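Local coordinates for protein prolyl-tRNA synthetase (Naegleria fowleri, PDB 6UYH) that attaches proline to its cognate tRNA at the expense of ATP, probably by way of a prolyl-adenylate intermediate, as other class II aminoacyl-tRNA synthetases do, at residues Asn230-Gln235 with Gln462-Thr467; Lys428-Gly433 with Gly471-Leu476; Asp63-Lys68 with Leu188-Arg193. One frame throughout, in Å; residues are numbered along the deposited sequence.

Contact 1: residues Asn230-Gln235 with Gln462-Thr467; sequences NGRAVQ and QSDANT
D464, on the short helix 462-466, faces N230 and R232 and gives one carboxylate oxygen to each. The arginine comes to it from the start of strand 232-243: its CB points toward the helix, and the chain, extended from CG to NE, carries the guanidinium out to the carboxylate. CD is the first atom to come near, at 4.0 Å from D464 OD2. NE then hydrogen-bonds D464 OD2 at 2.8 Å, and beyond CZ the terminal NH2 reaches that same D464 OD2 at 3.0 Å. The other terminal nitrogen, NH1, turns to the backbone carbonyls of T470 and S512. The grip is therefore side-on, with NE and NH2 sharing a single oxygen that lies in the guanidinium plane. The two flat groups stand 77° apart, and both nitrogens come down on one face of the carboxylate. OD1 is left to N230: ND2 donates to D464 OD1 over 3.2 Å, nearly straight at 170°, on the syn side though tilted from the carboxylate plane. ND2 also bonds the hydroxyl of the C-terminal residue Y513. Just after N230, G231 and R232 form a G1 beta bulge where the strand begins. Three bonds thus hold the carboxylate of a buried aspartate, and R511 adds a long, weak ion pair at OD2. Such surroundings would be expected to favour the ionised form of D464, whose charge R232 would largely offset where the C-terminal region meets the class II core.

Contact 2: residues Lys428-Gly433 with Gly471-Leu476; sequences KALNSG and GAAKSL. With EDO (1,2-ethanediol), chain P.
With CG anti to the backbone N (chi1 -161°) and chi2 at 68°, L430 sends both its methyls from the end of helix 423-431 toward A473. The alanine answers with its CB, which points back at the helix and sits against the fork of the leucine: L430 CD2 is 3.5 Å from A473 CB, and L430 CD1 is 3.7 Å from that same CB. The second methyl group of the fork, CD2, also lies 4.0 Å from G471 O, so the leucine tip touches both G471 and A473. No direct hydrogen bond joins the two segments. Beside the apolar patch a water bridges them, donating to G471 O at 2.9 Å and more weakly to N431 OD1 at 3.4 Å. That asparagine oxygen has a firmer partner in the backbone N of V459. The leucine also touches S454 of helix 444-457 and R511 of strand 505-512, while the backbone N of A473 bonds the hydroxyl of S454. Farther along the chain, K474 NZ holds an ethanediol, probably from the crystallisation liquor, through its O2 at 3.0 Å. The helix stops directly after L430 and N431: G433, with its positive phi, is the C-prime residue of a Schellman motif in which G433 N bonds L430 O. This is plain hydrophobic packing of a helix C-terminus, closed by a Schellman motif, against residues 471-473, which lead into the sheet of the C-terminal region of prolyl-tRNA synthetase.

Contact 3: residues Asp63-Lys68 with Leu188-Arg193; sequences DAEIKK and LELYKR. With EDO (1,2-ethanediol), chain K.
Helix segments 63-67 and 188-193 run nearly antiparallel, their axes 156° apart in direction and 11.3 Å apart at closest approach, with E65 and L190 nearest at the backbone. L190 points toward the other helix and meets two residues there with its methyls. Its CD2 lies against the aliphatic base of the glutamate, 3.8 Å from E65 CB, while its CD1 touches both that E65 CB and the branch methyl of the isoleucine, at 3.9 Å from I66 CG2. The isoleucine and leucine side chains cross at about a right angle. This apolar strip is thin, which fits the wide separation of the axes. In the fold it joins helix 49-67 to helix 177-198, the latter belonging to the class II synthetase core; Y191 and L188, on other sides of that helix, pack on its strands, 219-227 among them. I66 likewise reaches N143 of strand 140-149. Next to the leucine the contact turns polar. E65 bends at chi2 (-57°), which turns its carboxylate aside to where R193 and K68 can both reach it. The salt bridge runs from R193 NH1 to E65 OE1, and at 3.3 Å its hydrogen bond is weak; the two flat groups are turned 73° against each other. The guanidinium is more firmly tied through NE, which forms a salt bridge with E197 one turn further on. A water supplements the direct link, donating to E65 OE2 at 3.1 Å and accepting from R193 NH2. K68, from the same helix as the glutamate, extends the pair into a salt-bridge network: its NZ reaches E65 OE2 over 3.3 Å, on the syn side and tilted from the carboxylate plane, with K68 NZ still 6.0 Å from R193 NH1.

In the fold
Contacts 1 and 2 are neighbours, their centres about 11 Å apart, and they touch directly: A233 CB packs on L476 CD1 at 3.6 Å, and Q235 NE2 comes equally close to L476 CD2. Their segments alternate along the chain; contact 1 and the packing of L476 on A233 and Q235 join the C-terminal region to strand 232-243. That strand leads to the nucleotide: Q235 O hydrogen-bonds O2' of the bound AMPPNP, whereas the side chain of R232 stays about 12 Å from it. Contact 3 lies on the opposite side of the chain's centre, with its own centre about 29 Å from that of contact 1 and 31 Å from that of contact 2; the side chain of I66 is about 12 Å from halofuginone.

Contact 1: residues Asn230-Gln235 with Gln462-Thr467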
loop_
_atom_site.group_PDB
_atom_site.type_symbol
_atom_site.label_atom_id
_atom_site.label_comp_id
_atom_site.label_asym_id
_atom_site.label_seq_id
_atom_site.Cartn_x
_atom_site.Cartn_y
_atom_site.Cartn_z
ATOM N N ASN A 230 -31.416 -8.541 2.803
ATOM C CA ASN A 230 -32.020 -8.165 4.077
ATOM C C ASN A 230 -32.493 -6.716 4.102
ATOM O O ASN A 230 -32.837 -6.208 5.175
ATOM C CB ASN A 230 -31.064 -8.445 5.243
ATOM C CG ASN A 230 -29.729 -7.748 5.107
ATOM O OD1 ASN A 230 -29.479 -7.028 4.143
ATOM N ND2 ASN A 230 -28.855 -7.959 6.092
ATOM N N GLY A 231 -32.557 -6.057 2.948
ATOM C CA GLY A 231 -33.159 -4.727 2.867
ATOM C C GLY A 231 -32.430 -3.656 3.650
ATOM O O GLY A 231 -33.073 -2.824 4.307
ATOM N N ARG A 232 -31.098 -3.642 3.577
ATOM C CA ARG A 232 -30.274 -2.740 4.368
ATOM C C ARG A 232 -29.376 -1.911 3.472
ATOM O O ARG A 232 -28.765 -2.430 2.536
ATOM C CB ARG A 232 -29.405 -3.498 5.363
ATOM C CG ARG A 232 -30.224 -4.213 6.381
ATOM C CD ARG A 232 -29.414 -4.785 7.516
ATOM N NE ARG A 232 -30.371 -5.381 8.438
ATOM C CZ ARG A 232 -30.800 -4.808 9.557
ATOM N NH1 ARG A 232 -30.321 -3.621 9.928
ATOM N NH2 ARG A 232 -31.700 -5.437 10.302
ATOM N N ALA A 233 -29.287 -0.625 3.784
ATOM C CA ALA A 233 -28.359 0.247 3.096
ATOM C C ALA A 233 -26.968 0.112 3.706
ATOM O O ALA A 233 -26.807 -0.272 4.870
ATOM C CB ALA A 233 -28.837 1.696 3.177
ATOM N N VAL A 234 -25.956 0.422 2.899
ATOM C CA VAL A 234 -24.573 0.497 3.354
ATOM C C VAL A 234 -24.006 1.835 2.896
ATOM O O VAL A 234 -24.026 2.146 1.699
ATOM C CB VAL A 234 -23.716 -0.665 2.818
ATOM C CG1 VAL A 234 -22.239 -0.454 3.170
ATOM C CG2 VAL A 234 -24.213 -1.997 3.355
ATOM N N GLN A 235 -23.494 2.619 3.845
ATOM C CA GLN A 235 -22.823 3.872 3.520
ATOM C C GLN A 235 -21.512 3.553 2.813
ATOM O O GLN A 235 -20.580 3.013 3.423
ATOM C CB GLN A 235 -22.614 4.685 4.797
ATOM C CG GLN A 235 -23.896 5.337 5.346
ATOM C CD GLN A 235 -24.955 4.330 5.830
ATOM O OE1 GLN A 235 -24.707 3.536 6.740
ATOM N NE2 GLN A 235 -26.138 4.370 5.220
ATOM N N GLN A 462 -33.604 -13.327 12.618
ATOM C CA GLN A 462 -32.686 -13.807 13.644
ATOM C C GLN A 462 -31.239 -13.619 13.207
ATOM O O GLN A 462 -30.377 -13.275 14.024
ATOM C CB GLN A 462 -32.971 -15.274 13.959
ATOM C CG GLN A 462 -32.117 -15.820 15.090
ATOM C CD GLN A 462 -32.316 -15.044 16.385
ATOM O OE1 GLN A 462 -33.444 -14.879 16.859
ATOM N NE2 GLN A 462 -31.217 -14.550 16.954
ATOM N N SER A 463 -30.959 -13.830 11.916
ATOM C CA SER A 463 -29.608 -13.629 11.395
ATOM C C SER A 463 -29.155 -12.186 11.566
ATOM O O SER A 463 -28.011 -11.930 11.959
ATOM C CB SER A 463 -29.546 -14.028 9.919
ATOM O OG SER A 463 -28.282 -13.704 9.346
ATOM N N ASP A 464 -30.027 -11.225 11.256
ATOM C CA ASP A 464 -29.664 -9.825 11.442
ATOM C C ASP A 464 -29.464 -9.500 12.917
ATOM O O ASP A 464 -28.523 -8.785 13.278
ATOM C CB ASP A 464 -30.733 -8.912 10.839
ATOM C CG ASP A 464 -30.645 -8.821 9.320
ATOM O OD1 ASP A 464 -29.822 -9.549 8.702
ATOM O OD2 ASP A 464 -31.410 -8.011 8.754
ATOM N N ALA A 465 -30.340 -10.003 13.782
ATOM C CA ALA A 465 -30.172 -9.762 15.211
ATOM C C ALA A 465 -28.851 -10.341 15.712
ATOM O O ALA A 465 -28.177 -9.728 16.546
ATOM C CB ALA A 465 -31.351 -10.343 15.986
ATOM N N ASN A 466 -28.456 -11.511 15.194
ATOM C CA ASN A 466 -27.177 -12.114 15.565
ATOM C C ASN A 466 -25.989 -11.301 15.060
ATOM O O ASN A 466 -24.931 -11.288 15.701
ATOM C CB ASN A 466 -27.081 -13.538 15.019
ATOM C CG ASN A 466 -28.054 -14.489 15.683
ATOM O OD1 ASN A 466 -28.734 -14.133 16.643
ATOM N ND2 ASN A 466 -28.112 -15.721 15.178
ATOM N N THR A 467 -26.128 -10.648 13.908
ATOM C CA THR A 467 -25.098 -9.780 13.349
ATOM C C THR A 467 -25.021 -8.435 14.082
ATOM O O THR A 467 -24.261 -7.547 13.675
ATOM C CB THR A 467 -25.359 -9.596 11.841
ATOM O OG1 THR A 467 -25.496 -10.885 11.232
ATOM C CG2 THR A 467 -24.218 -8.875 11.125
#

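Contact 2: residues Lys428-Gly433 with Gly471-Leu476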
loop_
_atom_site.group_PDB
_atom_site.type_symbol
_atom_site.label_atom_id
_atom_site.label_comp_id
_atom_site.label_asym_id
_atom_site.label_seq_id
_atom_site.Cartn_x
_atom_site.Cartn_y
_atom_site.Cartn_z
ATOM N N LYS A 428 -44.646 0.004 7.175
ATOM C CA LYS A 428 -44.959 -1.168 6.366
ATOM C C LYS A 428 -43.839 -1.457 5.378
ATOM O O LYS A 428 -43.380 -2.603 5.249
ATOM C CB LYS A 428 -46.283 -0.948 5.632
ATOM C CG LYS A 428 -46.632 -2.014 4.596
ATOM C CD LYS A 428 -47.797 -1.548 3.728
ATOM C CE LYS A 428 -47.956 -2.411 2.490
ATOM N NZ LYS A 428 -48.714 -3.649 2.780
ATOM N N ALA A 429 -43.390 -0.421 4.665
ATOM C CA ALA A 429 -42.324 -0.598 3.680
ATOM C C ALA A 429 -41.009 -0.968 4.348
ATOM O O ALA A 429 -40.254 -1.801 3.831
ATOM C CB ALA A 429 -42.180 0.677 2.847
ATOM N N LEU A 430 -40.727 -0.380 5.510
ATOM C CA LEU A 430 -39.517 -0.726 6.252
ATOM C C LEU A 430 -39.509 -2.201 6.636
ATOM O O LEU A 430 -38.508 -2.906 6.449
ATOM C CB LEU A 430 -39.425 0.158 7.495
ATOM C CG LEU A 430 -38.081 0.294 8.182
ATOM C CD1 LEU A 430 -37.118 1.079 7.276
ATOM C CD2 LEU A 430 -38.282 0.964 9.525
ATOM N N ASN A 431 -40.628 -2.690 7.178
ATOM C CA ASN A 431 -40.697 -4.081 7.610
ATOM C C ASN A 431 -40.667 -5.070 6.447
ATOM O O ASN A 431 -40.365 -6.247 6.669
ATOM C CB ASN A 431 -41.945 -4.303 8.463
ATOM C CG ASN A 431 -41.734 -3.902 9.912
ATOM O OD1 ASN A 431 -40.600 -3.806 10.387
ATOM N ND2 ASN A 431 -42.827 -3.679 10.628
ATOM N N SER A 432 -40.972 -4.639 5.225
ATOM C CA SER A 432 -40.846 -5.510 4.063
ATOM C C SER A 432 -39.506 -5.341 3.352
ATOM O O SER A 432 -39.349 -5.822 2.225
ATOM C CB SER A 432 -42.002 -5.278 3.088
ATOM O OG SER A 432 -42.159 -3.909 2.777
ATOM N N GLY A 433 -38.543 -4.681 3.988
ATOM C CA GLY A 433 -37.192 -4.626 3.455
ATOM C C GLY A 433 -36.945 -3.577 2.397
ATOM O O GLY A 433 -36.100 -3.776 1.523
ATOM N N GLY A 471 -33.561 -3.230 13.722
ATOM C CA GLY A 471 -34.629 -2.940 12.797
ATOM C C GLY A 471 -34.970 -1.477 12.678
ATOM O O GLY A 471 -35.838 -1.116 11.881
ATOM N N ALA A 472 -34.304 -0.617 13.446
ATOM C CA ALA A 472 -34.591 0.809 13.404
ATOM C C ALA A 472 -34.211 1.400 12.054
ATOM O O ALA A 472 -33.240 0.986 11.416
ATOM C CB ALA A 472 -33.836 1.543 14.508
ATOM N N ALA A 473 -34.988 2.385 11.623
ATOM C CA ALA A 473 -34.678 3.126 10.411
ATOM C C ALA A 473 -33.807 4.316 10.775
ATOM O O ALA A 473 -34.064 5.009 11.762
ATOM C CB ALA A 473 -35.954 3.615 9.722
ATOM N N LYS A 474 -32.778 4.563 9.973
ATOM C CA LYS A 474 -32.000 5.776 10.169
ATOM C C LYS A 474 -31.933 6.543 8.859
ATOM O O LYS A 474 -32.310 6.041 7.798
ATOM C CB LYS A 474 -30.604 5.474 10.709
ATOM C CG LYS A 474 -29.705 4.760 9.759
ATOM C CD LYS A 474 -28.395 4.421 10.472
ATOM C CE LYS A 474 -27.196 5.126 9.863
ATOM N NZ LYS A 474 -26.040 5.090 10.806
ATOM N N SER A 475 -31.495 7.793 8.943
ATOM C CA SER A 475 -31.376 8.574 7.728
ATOM C C SER A 475 -30.206 8.034 6.922
ATOM O O SER A 475 -29.140 7.727 7.469
ATOM C CB SER A 475 -31.184 10.059 8.035
ATOM O OG SER A 475 -29.908 10.278 8.580
ATOM N N LEU A 476 -30.428 7.859 5.629
ATOM C CA LEU A 476 -29.382 7.384 4.737
ATOM C C LEU A 476 -28.756 8.558 3.993
ATOM O O LEU A 476 -27.557 8.816 4.121
ATOM C CB LEU A 476 -29.971 6.335 3.786
ATOM C CG LEU A 476 -30.701 5.206 4.536
ATOM C CD1 LEU A 476 -31.359 4.234 3.548
ATOM C CD2 LEU A 476 -29.768 4.478 5.520
HETATM C C1 EDO P . -26.898 4.506 15.602
HETATM O O1 EDO P . -26.285 3.313 16.099
HETATM C C2 EDO P . -26.212 4.893 14.302
HETATM O O2 EDO P . -26.187 3.748 13.444
HETATM O O HOH W 1 -37.313 -2.848 10.087
#

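Contact 3: residues Asp63-Lys68 with Leu188-Arg193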
loop_
_atom_site.group_PDB
_atom_site.type_symbol
_atom_site.label_atom_id
_atom_site.label_comp_id
_atom_site.label_asym_id
_atom_site.label_seq_id
_atom_site.Cartn_x
_atom_site.Cartn_y
_atom_site.Cartn_z
ATOM N N ASP A 63 -6.214 5.881 -8.055
ATOM C CA ASP A 63 -4.962 6.621 -8.179
ATOM C C ASP A 63 -4.859 7.308 -9.529
ATOM O O ASP A 63 -4.438 8.467 -9.619
ATOM C CB ASP A 63 -3.760 5.682 -8.002
ATOM C CG ASP A 63 -3.221 5.652 -6.574
ATOM O OD1 ASP A 63 -3.737 6.381 -5.716
ATOM O OD2 ASP A 63 -2.277 4.873 -6.326
ATOM N N ALA A 64 -5.174 6.586 -10.609
ATOM C CA ALA A 64 -5.046 7.206 -11.921
ATOM C C ALA A 64 -6.035 8.352 -12.091
ATOM O O ALA A 64 -5.706 9.354 -12.733
ATOM C CB ALA A 64 -5.229 6.167 -13.030
ATOM N N GLU A 65 -7.236 8.239 -11.510
ATOM C CA GLU A 65 -8.220 9.311 -11.645
ATOM C C GLU A 65 -7.858 10.529 -10.795
ATOM O O GLU A 65 -8.042 11.671 -11.237
ATOM C CB GLU A 65 -9.614 8.795 -11.275
ATOM C CG GLU A 65 -10.160 7.768 -12.273
ATOM C CD GLU A 65 -10.225 8.300 -13.700
ATOM O OE1 GLU A 65 -10.639 9.466 -13.905
ATOM O OE2 GLU A 65 -9.859 7.545 -14.626
ATOM N N ILE A 66 -7.364 10.319 -9.571
ATOM C CA ILE A 66 -7.048 11.487 -8.748
ATOM C C ILE A 66 -5.739 12.137 -9.188
ATOM O O ILE A 66 -5.530 13.335 -8.947
ATOM C CB ILE A 66 -7.012 11.156 -7.244
ATOM C CG1 ILE A 66 -5.869 10.179 -6.894
ATOM C CG2 ILE A 66 -8.398 10.649 -6.776
ATOM C CD1 ILE A 66 -5.718 9.925 -5.389
ATOM N N LYS A 67 -4.871 11.397 -9.873
ATOM C CA LYS A 67 -3.672 12.022 -10.417
ATOM C C LYS A 67 -4.027 13.112 -11.426
ATOM O O LYS A 67 -3.359 14.158 -11.492
ATOM C CB LYS A 67 -2.773 10.956 -11.044
ATOM C CG LYS A 67 -1.401 11.464 -11.426
ATOM C CD LYS A 67 -0.574 10.366 -12.057
ATOM C CE LYS A 67 0.738 10.913 -12.601
ATOM N NZ LYS A 67 1.505 9.854 -13.315
ATOM N N LYS A 68 -5.078 12.887 -12.223
ATOM C CA LYS A 68 -5.541 13.881 -13.185
ATOM C C LYS A 68 -6.016 15.154 -12.502
ATOM O O LYS A 68 -6.044 16.216 -13.134
ATOM C CB LYS A 68 -6.677 13.305 -14.034
ATOM C CG LYS A 68 -6.302 12.083 -14.857
ATOM C CD LYS A 68 -7.546 11.395 -15.423
ATOM C CE LYS A 68 -7.183 10.175 -16.253
ATOM N NZ LYS A 68 -8.385 9.493 -16.815
ATOM N N LEU A 188 -16.970 12.599 -5.162
ATOM C CA LEU A 188 -18.181 11.793 -5.008
ATOM C C LEU A 188 -18.519 11.052 -6.300
ATOM O O LEU A 188 -18.935 9.886 -6.270
ATOM C CB LEU A 188 -19.357 12.678 -4.579
ATOM C CG LEU A 188 -20.599 11.892 -4.128
ATOM C CD1 LEU A 188 -20.348 11.207 -2.796
ATOM C CD2 LEU A 188 -21.824 12.796 -4.065
ATOM N N GLU A 189 -18.344 11.716 -7.445
ATOM C CA GLU A 189 -18.542 11.043 -8.724
ATOM C C GLU A 189 -17.514 9.930 -8.932
ATOM O O GLU A 189 -17.844 8.876 -9.484
ATOM C CB GLU A 189 -18.487 12.062 -9.859
ATOM C CG GLU A 189 -18.393 11.474 -11.263
ATOM C CD GLU A 189 -19.642 10.713 -11.704
ATOM O OE1 GLU A 189 -20.679 10.753 -11.004
ATOM O OE2 GLU A 189 -19.593 10.081 -12.777
ATOM N N LEU A 190 -16.269 10.127 -8.486
ATOM C CA LEU A 190 -15.287 9.051 -8.602
ATOM C C LEU A 190 -15.679 7.852 -7.752
ATOM O O LEU A 190 -15.461 6.707 -8.156
ATOM C CB LEU A 190 -13.889 9.534 -8.213
ATOM C CG LEU A 190 -13.174 10.470 -9.185
ATOM C CD1 LEU A 190 -11.749 10.718 -8.691
ATOM C CD2 LEU A 190 -13.152 9.881 -10.601
ATOM N N TYR A 191 -16.250 8.093 -6.566
ATOM C CA TYR A 191 -16.737 6.977 -5.764
ATOM C C TYR A 191 -17.890 6.266 -6.465
ATOM O O TYR A 191 -17.972 5.031 -6.441
ATOM C CB TYR A 191 -17.176 7.464 -4.381
ATOM C CG TYR A 191 -16.052 7.922 -3.491
ATOM C CD1 TYR A 191 -14.728 7.552 -3.743
ATOM C CD2 TYR A 191 -16.315 8.720 -2.378
ATOM C CE1 TYR A 191 -13.708 7.974 -2.918
ATOM C CE2 TYR A 191 -15.308 9.138 -1.549
ATOM C CZ TYR A 191 -14.007 8.768 -1.814
ATOM O OH TYR A 191 -13.010 9.198 -0.962
ATOM N N LYS A 192 -18.795 7.024 -7.089
ATOM C CA LYS A 192 -19.835 6.389 -7.892
ATOM C C LYS A 192 -19.218 5.530 -8.997
ATOM O O LYS A 192 -19.673 4.412 -9.254
ATOM C CB LYS A 192 -20.766 7.455 -8.477
ATOM C CG LYS A 192 -21.793 6.955 -9.500
ATOM C CD LYS A 192 -21.260 7.122 -10.911
ATOM C CE LYS A 192 -22.367 7.212 -11.944
ATOM N NZ LYS A 192 -21.753 7.574 -13.253
ATOM N N ARG A 193 -18.164 6.031 -9.652
ATOM C CA ARG A 193 -17.543 5.257 -10.726
ATOM C C ARG A 193 -16.857 3.998 -10.200
ATOM O O ARG A 193 -16.870 2.961 -10.873
ATOM C CB ARG A 193 -16.557 6.126 -11.501
ATOM C CG ARG A 193 -17.239 7.290 -12.213
ATOM C CD ARG A 193 -16.235 8.077 -13.036
ATOM N NE ARG A 193 -15.627 7.232 -14.055
ATOM C CZ ARG A 193 -14.449 7.468 -14.618
ATOM N NH1 ARG A 193 -13.743 8.539 -14.270
ATOM N NH2 ARG A 193 -13.975 6.631 -15.527
HETATM C C1 EDO K . -5.234 20.607 -11.332
HETATM O O1 EDO K . -3.888 20.369 -10.898
HETATM C C2 EDO K . -5.710 19.421 -12.162
HETATM O O2 EDO K . -4.666 19.020 -13.061
HETATM O O HOH W 2 -11.565 7.540 -17.268
#